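PDB 1IAP: guanine nucleotide exchange factor p115rhogef from Homo sapiens, which probably activates Rho GTPases by promoting nucleotide exchange and, through its N-terminal RGS-like domain, probably engages heterotrimeric G protein alpha subunits. Local coordinates for residues Q6-V11 and G32-C37; R155-L160 and N179-Y184. All coordinates share one frame; numbering follows the deposited sequence.

Contact 1: Q6-V11 and G32-C37; sequences QSLEQV and GPLLCC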
loop_
_atom_site.group_PDB
_atom_site.type_symbol
_atom_site.label_atom_id
_atom_site.label_comp_id
_atom_site.label_asym_id
_atom_site.label_seq_id
_atom_site.Cartn_x
_atom_site.Cartn_y
_atom_site.Cartn_z
ATOM N N GLN A 6 -5.068 -5.096 13.025
ATOM C CA GLN A 6 -4.123 -5.072 14.137
ATOM C C GLN A 6 -2.713 -4.697 13.684
ATOM O O GLN A 6 -1.957 -4.081 14.437
ATOM C CB GLN A 6 -4.103 -6.423 14.858
ATOM C CG GLN A 6 -5.383 -6.750 15.611
ATOM C CD GLN A 6 -5.694 -5.738 16.702
ATOM O OE1 GLN A 6 -4.948 -5.606 17.675
ATOM N NE2 GLN A 6 -6.799 -5.016 16.542
ATOM N N SER A 7 -2.376 -5.050 12.445
ATOM C CA SER A 7 -1.058 -4.752 11.892
ATOM C C SER A 7 -1.081 -4.746 10.372
ATOM O O SER A 7 -2.004 -5.277 9.752
ATOM C CB SER A 7 -0.025 -5.774 12.380
ATOM O OG SER A 7 -0.313 -7.074 11.894
ATOM N N LEU A 8 -0.043 -4.159 9.782
ATOM C CA LEU A 8 0.089 -4.077 8.335
ATOM C C LEU A 8 0.202 -5.486 7.757
ATOM O O LEU A 8 -0.380 -5.785 6.715
ATOM C CB LEU A 8 1.328 -3.252 7.974
ATOM C CG LEU A 8 1.482 -2.654 6.569
ATOM C CD1 LEU A 8 2.663 -1.710 6.581
ATOM C CD2 LEU A 8 1.683 -3.724 5.507
ATOM N N GLU A 9 0.941 -6.349 8.450
ATOM C CA GLU A 9 1.134 -7.728 8.015
ATOM C C GLU A 9 -0.213 -8.434 7.835
ATOM O O GLU A 9 -0.434 -9.140 6.847
ATOM C CB GLU A 9 1.987 -8.481 9.040
ATOM C CG GLU A 9 2.636 -9.757 8.519
ATOM C CD GLU A 9 3.820 -9.503 7.587
ATOM O OE1 GLU A 9 4.236 -8.335 7.416
ATOM O OE2 GLU A 9 4.341 -10.490 7.028
ATOM N N GLN A 10 -1.124 -8.207 8.774
ATOM C CA GLN A 10 -2.450 -8.814 8.716
ATOM C C GLN A 10 -3.359 -8.217 7.641
ATOM O O GLN A 10 -4.077 -8.951 6.962
ATOM C CB GLN A 10 -3.133 -8.725 10.080
ATOM C CG GLN A 10 -2.409 -9.500 11.168
ATOM C CD GLN A 10 -3.032 -9.315 12.532
ATOM O OE1 GLN A 10 -4.064 -9.910 12.845
ATOM N NE2 GLN A 10 -2.404 -8.486 13.358
ATOM N N VAL A 11 -3.311 -6.900 7.464
ATOM C CA VAL A 11 -4.161 -6.238 6.468
ATOM C C VAL A 11 -3.656 -6.316 5.021
ATOM O O VAL A 11 -4.453 -6.335 4.083
ATOM C CB VAL A 11 -4.424 -4.750 6.846
ATOM C CG1 VAL A 11 -3.195 -3.883 6.572
ATOM C CG2 VAL A 11 -5.646 -4.224 6.105
ATOM N N GLY A 32 1.747 8.186 1.049
ATOM C CA GLY A 32 3.079 7.681 0.736
ATOM C C GLY A 32 3.612 6.523 1.562
ATOM O O GLY A 32 3.909 5.460 1.013
ATOM N N PRO A 33 3.740 6.692 2.889
ATOM C CA PRO A 33 4.248 5.662 3.801
ATOM C C PRO A 33 3.592 4.286 3.688
ATOM O O PRO A 33 4.288 3.276 3.589
ATOM C CB PRO A 33 4.020 6.291 5.174
ATOM C CG PRO A 33 4.234 7.744 4.897
ATOM C CD PRO A 33 3.445 7.933 3.625
ATOM N N LEU A 34 2.265 4.243 3.711
ATOM C CA LEU A 34 1.552 2.975 3.613
ATOM C C LEU A 34 1.734 2.353 2.231
ATOM O O LEU A 34 1.998 1.168 2.128
ATOM C CB LEU A 34 0.056 3.158 3.907
ATOM C CG LEU A 34 -0.859 1.922 3.810
ATOM C CD1 LEU A 34 -0.390 0.801 4.744
ATOM C CD2 LEU A 34 -2.288 2.320 4.149
ATOM N N LEU A 35 1.623 3.167 1.185
ATOM C CA LEU A 35 1.772 2.673 -0.181
ATOM C C LEU A 35 3.175 2.123 -0.415
ATOM O O LEU A 35 3.351 1.128 -1.115
ATOM C CB LEU A 35 1.463 3.783 -1.186
ATOM C CG LEU A 35 0.012 4.273 -1.201
ATOM C CD1 LEU A 35 -0.114 5.476 -2.111
ATOM C CD2 LEU A 35 -0.923 3.146 -1.632
ATOM N N CYS A 36 4.158 2.773 0.194
ATOM C CA CYS A 36 5.553 2.368 0.085
ATOM C C CYS A 36 5.753 0.976 0.691
ATOM O O CYS A 36 6.367 0.101 0.078
ATOM C CB CYS A 36 6.441 3.401 0.786
ATOM S SG CYS A 36 8.186 2.976 0.854
ATOM N N CYS A 37 5.194 0.766 1.880
ATOM C CA CYS A 37 5.300 -0.517 2.566
ATOM C C CYS A 37 4.652 -1.643 1.763
ATOM O O CYS A 37 5.179 -2.753 1.706
ATOM C CB CYS A 37 4.655 -0.440 3.953
ATOM S SG CYS A 37 5.606 0.490 5.181
#
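Leu8 reaches from the short helix 8-11 to the first half of helix 32-43, and apolar contacts make up the whole meeting. Its CD1 sits against Cys37 CB at 3.5 Å. The sulfur is a little farther off, with Cys37 SG 3.9 Å from the same Leu8 CD1. The first torsion of Leu8 puts CG anti to the backbone N (chi1 -162°), and the CA–CB bond already points at the other helix. The branched end is thereby carried across the gap between the backbones, whose nearest CA atoms, those of Leu8 and Cys37, are 8.6 Å apart. Leu34 adds a looser contact one helical turn before Cys37. Leu34 CD1 approaches Leu8 CG at 4.3 Å.

The domain is all-helical and belongs to the RGS-like family. Here a single turn of helix near the N-terminus is laid against the core helix 32-43. Leu8 and Leu34 also both touch Val109 of helix 106-121. Leu34 leans on Leu21 and Leu22 of helix 15-28 as well.

The polar bonds at the N-terminal end of helix 8-11 are local to it. Ser7 is the N-cap of this helix. Its OG accepts a weak bond from Gln10 N at 3.4 Å, with an N-H...O angle of 155°. Val11 N binds Ser7 O at 3.1 Å, the first full helical bond. On the exposed side of the turn, Glu9 forms a salt bridge with Lys12, which lies just beyond the segment.

Contact 2: R155-L160 and N179-Y184; sequences RLLMHL and NAIGLY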
loop_
_atom_site.group_PDB
_atom_site.type_symbol
_atom_site.label_atom_id
_atom_site.label_comp_id
_atom_site.label_asym_id
_atom_site.label_seq_id
_atom_site.Cartn_x
_atom_site.Cartn_y
_atom_site.Cartn_z
ATOM N N ARG A 155 -14.978 -3.488 -6.238
ATOM C CA ARG A 155 -15.992 -2.452 -6.191
ATOM C C ARG A 155 -15.483 -1.235 -5.424
ATOM O O ARG A 155 -15.756 -0.096 -5.814
ATOM C CB ARG A 155 -17.282 -2.977 -5.550
ATOM C CG ARG A 155 -18.353 -1.904 -5.431
ATOM C CD ARG A 155 -19.694 -2.469 -5.011
ATOM N NE ARG A 155 -20.633 -1.405 -4.665
ATOM C CZ ARG A 155 -20.974 -1.084 -3.420
ATOM N NH1 ARG A 155 -20.452 -1.746 -2.396
ATOM N NH2 ARG A 155 -21.836 -0.099 -3.200
ATOM N N LEU A 156 -14.749 -1.473 -4.337
ATOM C CA LEU A 156 -14.223 -0.371 -3.539
ATOM C C LEU A 156 -13.165 0.388 -4.330
ATOM O O LEU A 156 -13.099 1.605 -4.255
ATOM C CB LEU A 156 -13.641 -0.863 -2.214
ATOM C CG LEU A 156 -14.483 -1.786 -1.324
ATOM C CD1 LEU A 156 -13.965 -1.719 0.103
ATOM C CD2 LEU A 156 -15.949 -1.416 -1.374
ATOM N N LEU A 157 -12.361 -0.335 -5.111
ATOM C CA LEU A 157 -11.325 0.301 -5.930
ATOM C C LEU A 157 -11.968 1.176 -7.008
ATOM O O LEU A 157 -11.524 2.297 -7.267
ATOM C CB LEU A 157 -10.429 -0.758 -6.586
ATOM C CG LEU A 157 -9.250 -0.236 -7.430
ATOM C CD1 LEU A 157 -8.441 0.775 -6.638
ATOM C CD2 LEU A 157 -8.368 -1.401 -7.860
ATOM N N MET A 158 -13.019 0.655 -7.634
ATOM C CA MET A 158 -13.722 1.392 -8.674
ATOM C C MET A 158 -14.270 2.685 -8.086
ATOM O O MET A 158 -14.165 3.752 -8.694
ATOM C CB MET A 158 -14.859 0.542 -9.247
ATOM C CG MET A 158 -15.693 1.251 -10.308
ATOM S SD MET A 158 -17.001 0.201 -10.967
ATOM C CE MET A 158 -16.094 -0.688 -12.245
ATOM N N HIS A 159 -14.810 2.586 -6.876
ATOM C CA HIS A 159 -15.369 3.741 -6.195
ATOM C C HIS A 159 -14.307 4.781 -5.845
ATOM O O HIS A 159 -14.547 5.980 -5.978
ATOM C CB HIS A 159 -16.110 3.307 -4.933
ATOM C CG HIS A 159 -16.966 4.381 -4.338
ATOM N ND1 HIS A 159 -16.469 5.341 -3.484
ATOM C CD2 HIS A 159 -18.287 4.640 -4.469
ATOM C CE1 HIS A 159 -17.448 6.145 -3.112
ATOM N NE2 HIS A 159 -18.562 5.742 -3.697
ATOM N N LEU A 160 -13.135 4.326 -5.411
ATOM C CA LEU A 160 -12.064 5.244 -5.052
ATOM C C LEU A 160 -11.582 6.007 -6.281
ATOM O O LEU A 160 -11.311 7.206 -6.204
ATOM C CB LEU A 160 -10.905 4.494 -4.387
ATOM C CG LEU A 160 -9.725 5.352 -3.909
ATOM C CD1 LEU A 160 -10.215 6.557 -3.105
ATOM C CD2 LEU A 160 -8.787 4.514 -3.076
ATOM N N ASN A 179 -2.837 4.915 -9.068
ATOM C CA ASN A 179 -1.930 3.993 -9.760
ATOM C C ASN A 179 -1.271 3.054 -8.758
ATOM O O ASN A 179 -1.193 1.841 -8.969
ATOM C CB ASN A 179 -0.831 4.770 -10.497
ATOM C CG ASN A 179 -1.356 5.538 -11.688
ATOM O OD1 ASN A 179 -2.454 5.277 -12.166
ATOM N ND2 ASN A 179 -0.568 6.489 -12.178
ATOM N N ALA A 180 -0.788 3.629 -7.663
ATOM C CA ALA A 180 -0.119 2.865 -6.620
ATOM C C ALA A 180 -1.029 1.804 -6.017
ATOM O O ALA A 180 -0.616 0.653 -5.832
ATOM C CB ALA A 180 0.399 3.802 -5.532
ATOM N N ILE A 181 -2.264 2.188 -5.696
ATOM C CA ILE A 181 -3.212 1.232 -5.126
ATOM C C ILE A 181 -3.548 0.187 -6.190
ATOM O O ILE A 181 -3.560 -1.009 -5.910
ATOM C CB ILE A 181 -4.497 1.942 -4.619
ATOM C CG1 ILE A 181 -4.155 2.801 -3.396
ATOM C CG2 ILE A 181 -5.562 0.923 -4.246
ATOM C CD1 ILE A 181 -5.240 3.784 -2.996
ATOM N N GLY A 182 -3.741 0.644 -7.423
ATOM C CA GLY A 182 -4.054 -0.267 -8.511
ATOM C C GLY A 182 -2.993 -1.337 -8.682
ATOM O O GLY A 182 -3.305 -2.525 -8.809
ATOM N N LEU A 183 -1.731 -0.921 -8.623
ATOM C CA LEU A 183 -0.610 -1.835 -8.779
ATOM C C LEU A 183 -0.611 -2.937 -7.728
ATOM O O LEU A 183 -0.487 -4.119 -8.054
ATOM C CB LEU A 183 0.717 -1.064 -8.735
ATOM C CG LEU A 183 1.991 -1.850 -9.062
ATOM C CD1 LEU A 183 1.932 -2.340 -10.503
ATOM C CD2 LEU A 183 3.207 -0.962 -8.859
ATOM N N TYR A 184 -0.792 -2.556 -6.470
ATOM C CA TYR A 184 -0.791 -3.529 -5.390
ATOM C C TYR A 184 -2.026 -4.433 -5.389
ATOM O O TYR A 184 -1.930 -5.618 -5.069
ATOM C CB TYR A 184 -0.636 -2.837 -4.031
ATOM C CG TYR A 184 -0.431 -3.823 -2.907
ATOM C CD1 TYR A 184 0.818 -4.406 -2.690
ATOM C CD2 TYR A 184 -1.488 -4.214 -2.095
ATOM C CE1 TYR A 184 1.004 -5.364 -1.693
ATOM C CE2 TYR A 184 -1.311 -5.171 -1.094
ATOM C CZ TYR A 184 -0.065 -5.737 -0.902
ATOM O OH TYR A 184 0.114 -6.672 0.087
#
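Ile181 takes both leucines of the facing segment, one on each of its branches. Its CG2 methyl meets Leu157 CD1 at 3.7 Å. Its CD1, at the end of the longer branch, meets Leu160 CD2 at 3.6 Å. With chi1 at -69°, Ile181 has CG1 beside the backbone N and CG2 anti to it, and each branch meets a different leucine. The approaches differ too. Leu157 and Ile181 run past each other in opposite directions. Leu160 and Ile181 cross nearly at a right angle.

Leu157 and Leu160 are three residues apart on helix 142-162. Both have CG anti to the backbone N (chi1 -177° and -178°), which extends each branched end toward Ile181. Their CA–CB bonds point to the other helix, as does that of Ile181.

This is a helix-to-helix contact between the last two helices of the RGS-like domain, 142-162 and 171-187. The two segments run in roughly opposite directions. The closest backbone pair is Leu157 and Gly182, with CA atoms 7.7 Å apart. Gly182 has no side chain at this point of the approach, and part of its surface is buried under the facing segment.

All three side chains that touch are buried. Met19 of helix 15-28 packs on both Leu160 and Ile181, and Leu22 of the same helix also reaches Ile181. Two hydrogen bonds nearby tie helix 171-187 to other parts of the chain: Tyr184 OH is hydrogen-bonded to Lys12 O, and Ala180 O to His39 NE2. On the far side of helix 142-162, Arg155 makes a salt bridge with Glu130, and the ring of His159 meets Trp127 edge-to-face.

Contact 1 and contact 2 have centres about 15 Å apart and follow one another along the chain. They are joined through helix 32-43. Leu35, the neighbour of Leu34, turns to segment 179-184: its CD2 lies 3.7 Å from Ile181 CG1, and its CD1 lies 3.8 Å from Ala180 CB. Helix 15-28 also serves both, since its Leu22 touches Leu34 and Ile181. The centre of contact 1 is about 6 Å from the centre of the chain and that of contact 2 about 10 Å. Together they connect the short helix 8-11, through helix 32-43, to the C-terminal helices within one RGS-like domain.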